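Local coordinates for trehalose-6-phosphate phosphatase related protein (Thermoplasma acidophilum, PDB 1U02) that removes the phosphate from trehalose 6-phosphate to give free trehalose, using magnesium as cofactor, at residues P19-S33 / R47-I60. Residues are numbered along the deposited sequence; the frame is centred on the assembly and turned at random.
With NA (sodium ion), chain C.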
loop_
_atom_site.group_PDB
_atom_site.type_symbol
_atom_site.label_atom_id
_atom_site.label_comp_id
_atom_site.label_asym_id
_atom_site.label_seq_id
_atom_site.Cartn_x
_atom_site.Cartn_y
_atom_site.Cartn_z
ATOM N N PRO A 19 -2.506 11.184 5.951
ATOM C CA PRO A 19 -1.934 9.833 5.878
ATOM C C PRO A 19 -0.726 9.534 6.758
ATOM O O PRO A 19 -0.443 8.372 7.053
ATOM C CB PRO A 19 -1.638 9.653 4.384
ATOM C CG PRO A 19 -1.441 11.062 3.889
ATOM C CD PRO A 19 -2.524 11.822 4.623
ATOM N N GLU A 20 -0.016 10.565 7.194
ATOM C CA GLU A 20 1.149 10.331 8.039
ATOM C C GLU A 20 0.754 9.886 9.451
ATOM O O GLU A 20 1.583 9.380 10.204
ATOM C CB GLU A 20 2.003 11.601 8.133
ATOM C CG GLU A 20 1.341 12.750 8.899
ATOM C CD GLU A 20 0.376 13.573 8.056
ATOM O OE1 GLU A 20 0.062 13.177 6.908
ATOM O OE2 GLU A 20 -0.074 14.627 8.551
ATOM N N GLU A 21 -0.513 10.077 9.800
ATOM C CA GLU A 21 -1.012 9.732 11.132
ATOM C C GLU A 21 -1.585 8.317 11.256
ATOM O O GLU A 21 -2.007 7.915 12.336
ATOM C CB GLU A 21 -2.110 10.727 11.539
ATOM C CG GLU A 21 -1.691 12.198 11.535
ATOM C CD GLU A 21 -2.836 13.124 11.921
ATOM O OE1 GLU A 21 -3.887 12.611 12.358
ATOM O OE2 GLU A 21 -2.691 14.360 11.799
ATOM N N SER A 22 -1.588 7.564 10.165
ATOM C CA SER A 22 -2.183 6.227 10.164
ATOM C C SER A 22 -1.504 5.097 10.937
ATOM O O SER A 22 -1.307 3.998 10.407
ATOM C CB SER A 22 -2.423 5.784 8.721
ATOM O OG SER A 22 -3.297 6.693 8.072
ATOM N N TYR A 23 -1.157 5.363 12.192
ATOM C CA TYR A 23 -0.546 4.346 13.042
ATOM C C TYR A 23 -1.641 3.386 13.495
ATOM O O TYR A 23 -2.782 3.795 13.693
ATOM C CB TYR A 23 0.101 4.999 14.256
ATOM C CG TYR A 23 1.407 5.666 13.925
ATOM C CD1 TYR A 23 2.610 5.116 14.350
ATOM C CD2 TYR A 23 1.443 6.839 13.171
ATOM C CE1 TYR A 23 3.825 5.719 14.037
ATOM C CE2 TYR A 23 2.652 7.449 12.851
ATOM C CZ TYR A 23 3.836 6.881 13.291
ATOM O OH TYR A 23 5.039 7.486 13.005
ATOM N N ALA A 24 -1.293 2.114 13.657
ATOM C CA ALA A 24 -2.261 1.112 14.081
ATOM C C ALA A 24 -2.618 1.305 15.553
ATOM O O ALA A 24 -1.732 1.518 16.388
ATOM C CB ALA A 24 -1.687 -0.284 13.871
ATOM N N ASP A 25 -3.907 1.245 15.874
ATOM C CA ASP A 25 -4.333 1.381 17.268
ATOM C C ASP A 25 -4.180 0.028 17.954
ATOM O O ASP A 25 -3.926 -0.979 17.292
ATOM C CB ASP A 25 -5.789 1.879 17.378
ATOM C CG ASP A 25 -6.785 0.996 16.640
ATOM O OD1 ASP A 25 -6.536 -0.219 16.487
ATOM O OD2 ASP A 25 -7.843 1.520 16.228
ATOM N N ALA A 26 -4.318 0.010 19.279
ATOM C CA ALA A 26 -4.180 -1.218 20.058
ATOM C C ALA A 26 -5.029 -2.364 19.517
ATOM O O ALA A 26 -4.597 -3.517 19.522
ATOM C CB ALA A 26 -4.537 -0.950 21.522
ATOM N N GLY A 27 -6.237 -2.050 19.061
ATOM C CA GLY A 27 -7.113 -3.085 18.535
ATOM C C GLY A 27 -6.519 -3.813 17.343
ATOM O O GLY A 27 -6.548 -5.047 17.269
ATOM N N LEU A 28 -5.971 -3.048 16.407
ATOM C CA LEU A 28 -5.369 -3.633 15.218
ATOM C C LEU A 28 -4.089 -4.383 15.592
ATOM O O LEU A 28 -3.807 -5.454 15.045
ATOM C CB LEU A 28 -5.061 -2.548 14.176
ATOM C CG LEU A 28 -4.428 -3.037 12.862
ATOM C CD1 LEU A 28 -5.288 -4.140 12.253
ATOM C CD2 LEU A 28 -4.273 -1.871 11.885
ATOM N N LEU A 29 -3.320 -3.827 16.523
ATOM C CA LEU A 29 -2.081 -4.468 16.952
ATOM C C LEU A 29 -2.376 -5.859 17.519
ATOM O O LEU A 29 -1.666 -6.817 17.226
ATOM C CB LEU A 29 -1.367 -3.603 18.003
ATOM C CG LEU A 29 -0.762 -2.300 17.458
ATOM C CD1 LEU A 29 -0.285 -1.401 18.595
ATOM C CD2 LEU A 29 0.395 -2.642 16.526
ATOM N N SER A 30 -3.435 -5.968 18.317
ATOM C CA SER A 30 -3.814 -7.250 18.917
ATOM C C SER A 30 -4.265 -8.246 17.843
ATOM O O SER A 30 -3.831 -9.402 17.832
ATOM C CB SER A 30 -4.935 -7.027 19.941
ATOM O OG SER A 30 -5.486 -8.252 20.398
ATOM N N LEU A 31 -5.127 -7.786 16.937
ATOM C CA LEU A 31 -5.649 -8.623 15.857
ATOM C C LEU A 31 -4.562 -9.213 14.968
ATOM O O LEU A 31 -4.554 -10.412 14.696
ATOM C CB LEU A 31 -6.603 -7.817 14.978
ATOM C CG LEU A 31 -8.051 -7.663 15.433
ATOM C CD1 LEU A 31 -8.749 -6.668 14.519
ATOM C CD2 LEU A 31 -8.755 -9.017 15.394
ATOM N N ILE A 32 -3.651 -8.365 14.505
ATOM C CA ILE A 32 -2.580 -8.822 13.629
ATOM C C ILE A 32 -1.571 -9.654 14.410
ATOM O O ILE A 32 -1.032 -10.632 13.892
ATOM C CB ILE A 32 -1.886 -7.622 12.934
ATOM C CG1 ILE A 32 -2.909 -6.863 12.080
ATOM C CG2 ILE A 32 -0.755 -8.109 12.045
ATOM C CD1 ILE A 32 -3.565 -7.723 11.006
ATOM N N SER A 33 -1.327 -9.263 15.657
ATOM C CA SER A 33 -0.408 -9.996 16.521
ATOM C C SER A 33 -0.882 -11.447 16.613
ATOM O O SER A 33 -0.092 -12.377 16.467
ATOM C CB SER A 33 -0.380 -9.368 17.920
ATOM O OG SER A 33 0.413 -10.138 18.808
ATOM N N ARG A 47 2.924 1.876 0.642
ATOM C CA ARG A 47 3.743 2.549 1.649
ATOM C C ARG A 47 5.139 1.934 1.639
ATOM O O ARG A 47 5.351 0.874 1.056
ATOM C CB ARG A 47 3.152 2.348 3.047
ATOM C CG ARG A 47 1.752 2.895 3.256
ATOM C CD ARG A 47 1.764 4.358 3.669
ATOM N NE ARG A 47 0.453 4.754 4.169
ATOM C CZ ARG A 47 0.202 5.877 4.831
ATOM N NH1 ARG A 47 1.179 6.737 5.082
ATOM N NH2 ARG A 47 -1.034 6.131 5.247
ATOM N N SER A 48 6.079 2.605 2.298
ATOM C CA SER A 48 7.452 2.127 2.396
ATOM C C SER A 48 7.576 1.209 3.612
ATOM O O SER A 48 6.695 1.172 4.470
ATOM C CB SER A 48 8.403 3.307 2.591
ATOM O OG SER A 48 8.097 3.982 3.808
ATOM N N PRO A 49 8.683 0.457 3.699
ATOM C CA PRO A 49 8.895 -0.446 4.834
ATOM C C PRO A 49 9.074 0.381 6.107
ATOM O O PRO A 49 8.681 -0.040 7.193
ATOM C CB PRO A 49 10.180 -1.190 4.467
ATOM C CG PRO A 49 10.262 -1.072 2.985
ATOM C CD PRO A 49 9.756 0.313 2.701
ATOM N N GLU A 50 9.676 1.559 5.969
ATOM C CA GLU A 50 9.888 2.416 7.128
ATOM C C GLU A 50 8.535 2.849 7.697
ATOM O O GLU A 50 8.374 2.943 8.913
ATOM C CB GLU A 50 10.719 3.656 6.760
ATOM C CG GLU A 50 12.164 3.378 6.364
ATOM C CD GLU A 50 12.280 2.603 5.063
ATOM O OE1 GLU A 50 11.640 3.008 4.073
ATOM O OE2 GLU A 50 13.016 1.591 5.029
ATOM N N GLU A 51 7.568 3.116 6.822
ATOM C CA GLU A 51 6.238 3.528 7.267
ATOM C C GLU A 51 5.482 2.400 7.964
ATOM O O GLU A 51 5.010 2.560 9.087
ATOM C CB GLU A 51 5.400 4.037 6.088
ATOM C CG GLU A 51 5.751 5.443 5.643
ATOM C CD GLU A 51 5.009 5.857 4.384
ATOM O OE1 GLU A 51 5.254 5.238 3.329
ATOM O OE2 GLU A 51 4.179 6.795 4.451
ATOM N N ILE A 52 5.362 1.256 7.302
ATOM C CA ILE A 52 4.633 0.149 7.904
ATOM C C ILE A 52 5.302 -0.313 9.192
ATOM O O ILE A 52 4.617 -0.660 10.155
ATOM C CB ILE A 52 4.515 -1.042 6.935
ATOM C CG1 ILE A 52 3.805 -0.594 5.659
ATOM C CG2 ILE A 52 3.703 -2.168 7.585
ATOM C CD1 ILE A 52 2.371 -0.119 5.892
ATOM N N SER A 53 6.635 -0.301 9.208
ATOM C CA SER A 53 7.394 -0.722 10.382
ATOM C C SER A 53 7.070 0.121 11.613
ATOM O O SER A 53 7.024 -0.401 12.725
ATOM C CB SER A 53 8.900 -0.684 10.094
ATOM O OG SER A 53 9.253 -1.709 9.174
ATOM N N ARG A 54 6.849 1.420 11.432
ATOM C CA ARG A 54 6.499 2.233 12.587
ATOM C C ARG A 54 4.984 2.234 12.818
ATOM O O ARG A 54 4.537 2.299 13.965
ATOM C CB ARG A 54 7.037 3.665 12.462
ATOM C CG ARG A 54 6.543 4.495 11.300
ATOM C CD ARG A 54 7.191 5.887 11.373
ATOM N NE ARG A 54 6.714 6.796 10.333
ATOM C CZ ARG A 54 7.335 7.009 9.177
ATOM N NH1 ARG A 54 8.469 6.380 8.899
ATOM N NH2 ARG A 54 6.820 7.858 8.297
ATOM N N PHE A 55 4.198 2.150 11.746
ATOM C CA PHE A 55 2.737 2.118 11.887
ATOM C C PHE A 55 2.281 0.844 12.587
ATOM O O PHE A 55 1.405 0.874 13.447
ATOM C CB PHE A 55 2.025 2.131 10.528
ATOM C CG PHE A 55 2.013 3.468 9.834
ATOM C CD1 PHE A 55 2.148 4.663 10.545
ATOM C CD2 PHE A 55 1.798 3.527 8.458
ATOM C CE1 PHE A 55 2.065 5.900 9.886
ATOM C CE2 PHE A 55 1.712 4.751 7.792
ATOM C CZ PHE A 55 1.846 5.939 8.505
ATOM N N LEU A 56 2.879 -0.274 12.187
ATOM C CA LEU A 56 2.531 -1.600 12.695
ATOM C C LEU A 56 3.814 -2.330 13.101
ATOM O O LEU A 56 4.259 -3.239 12.398
ATOM C CB LEU A 56 1.838 -2.376 11.572
ATOM C CG LEU A 56 1.112 -3.688 11.829
ATOM C CD1 LEU A 56 -0.172 -3.394 12.593
ATOM C CD2 LEU A 56 0.784 -4.367 10.493
ATOM N N PRO A 57 4.400 -1.973 14.254
ATOM C CA PRO A 57 5.644 -2.606 14.717
ATOM C C PRO A 57 5.542 -4.052 15.199
ATOM O O PRO A 57 5.906 -4.370 16.334
ATOM C CB PRO A 57 6.130 -1.647 15.803
ATOM C CG PRO A 57 4.851 -1.168 16.421
ATOM C CD PRO A 57 3.893 -0.995 15.238
ATOM N N LEU A 58 5.066 -4.926 14.316
ATOM C CA LEU A 58 4.909 -6.340 14.632
ATOM C C LEU A 58 5.821 -7.178 13.753
ATOM O O LEU A 58 6.316 -6.714 12.722
ATOM C CB LEU A 58 3.463 -6.787 14.397
ATOM C CG LEU A 58 2.364 -6.079 15.188
ATOM C CD1 LEU A 58 1.003 -6.554 14.695
ATOM C CD2 LEU A 58 2.536 -6.357 16.673
ATOM N N ASP A 59 6.020 -8.424 14.159
ATOM C CA ASP A 59 6.859 -9.345 13.413
ATOM C C ASP A 59 6.060 -9.978 12.277
ATOM O O ASP A 59 5.508 -11.071 12.426
ATOM C CB ASP A 59 7.398 -10.432 14.351
ATOM C CG ASP A 59 8.213 -11.481 13.624
ATOM O OD1 ASP A 59 9.073 -11.104 12.796
ATOM O OD2 ASP A 59 7.998 -12.685 13.891
ATOM N N ILE A 60 5.973 -9.270 11.156
ATOM C CA ILE A 60 5.255 -9.761 9.984
ATOM C C ILE A 60 6.028 -9.383 8.733
ATOM O O ILE A 60 6.874 -8.494 8.773
ATOM C CB ILE A 60 3.822 -9.162 9.861
ATOM C CG1 ILE A 60 3.811 -7.699 10.309
ATOM C CG2 ILE A 60 2.832 -9.995 10.659
ATOM C CD1 ILE A 60 4.466 -6.754 9.362
HETATM NA NA NA C . -4.734 5.733 5.963
HETATM O O HOH W 1 4.193 8.739 9.465
HETATM O O HOH W 2 1.102 1.631 16.078
HETATM O O HOH W 3 -5.219 7.725 4.478
#
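F55 drives the edge of its ring against the face of Y23, a T-shaped stack with centroids 4.8 Å apart and planes at 79°; its CD1 stands over the centre of the tyrosine. With CG anti to the carbonyl carbon (chi1 -75°), the phenylalanine reaches S22, whose O lies over one face, 3.4 Å from F55 CG. A large flat ring suits this place because it packs against the turn of chain 19-24, while Y23, nearer the surface, can lay its OH beside the aliphatic CD of R54. One backbone bond ties the chains here: A24 N donates to F55 O at 3.0 Å, nearly straight at 165°, and a water joins A24 O to F55 O. Further along, apolar side chains pack, L56 CD1 against the small A24 CB at 3.7 Å and L58 CD1 on I32 CG2 at 3.5 Å.

At the other end arginine's several N-H groups let R47 hold three partners: NH1 and NH2 (2.9 Å) grip P19 O end-on, NH1 also bridges to E51 OE2, and NE to D9, a magnesium ligand. The hydroxyl of S22 suits a metal, binding sodium with D9, P14 O and a water. Only this end adjoins the metal site of the HAD-type phosphatase fold.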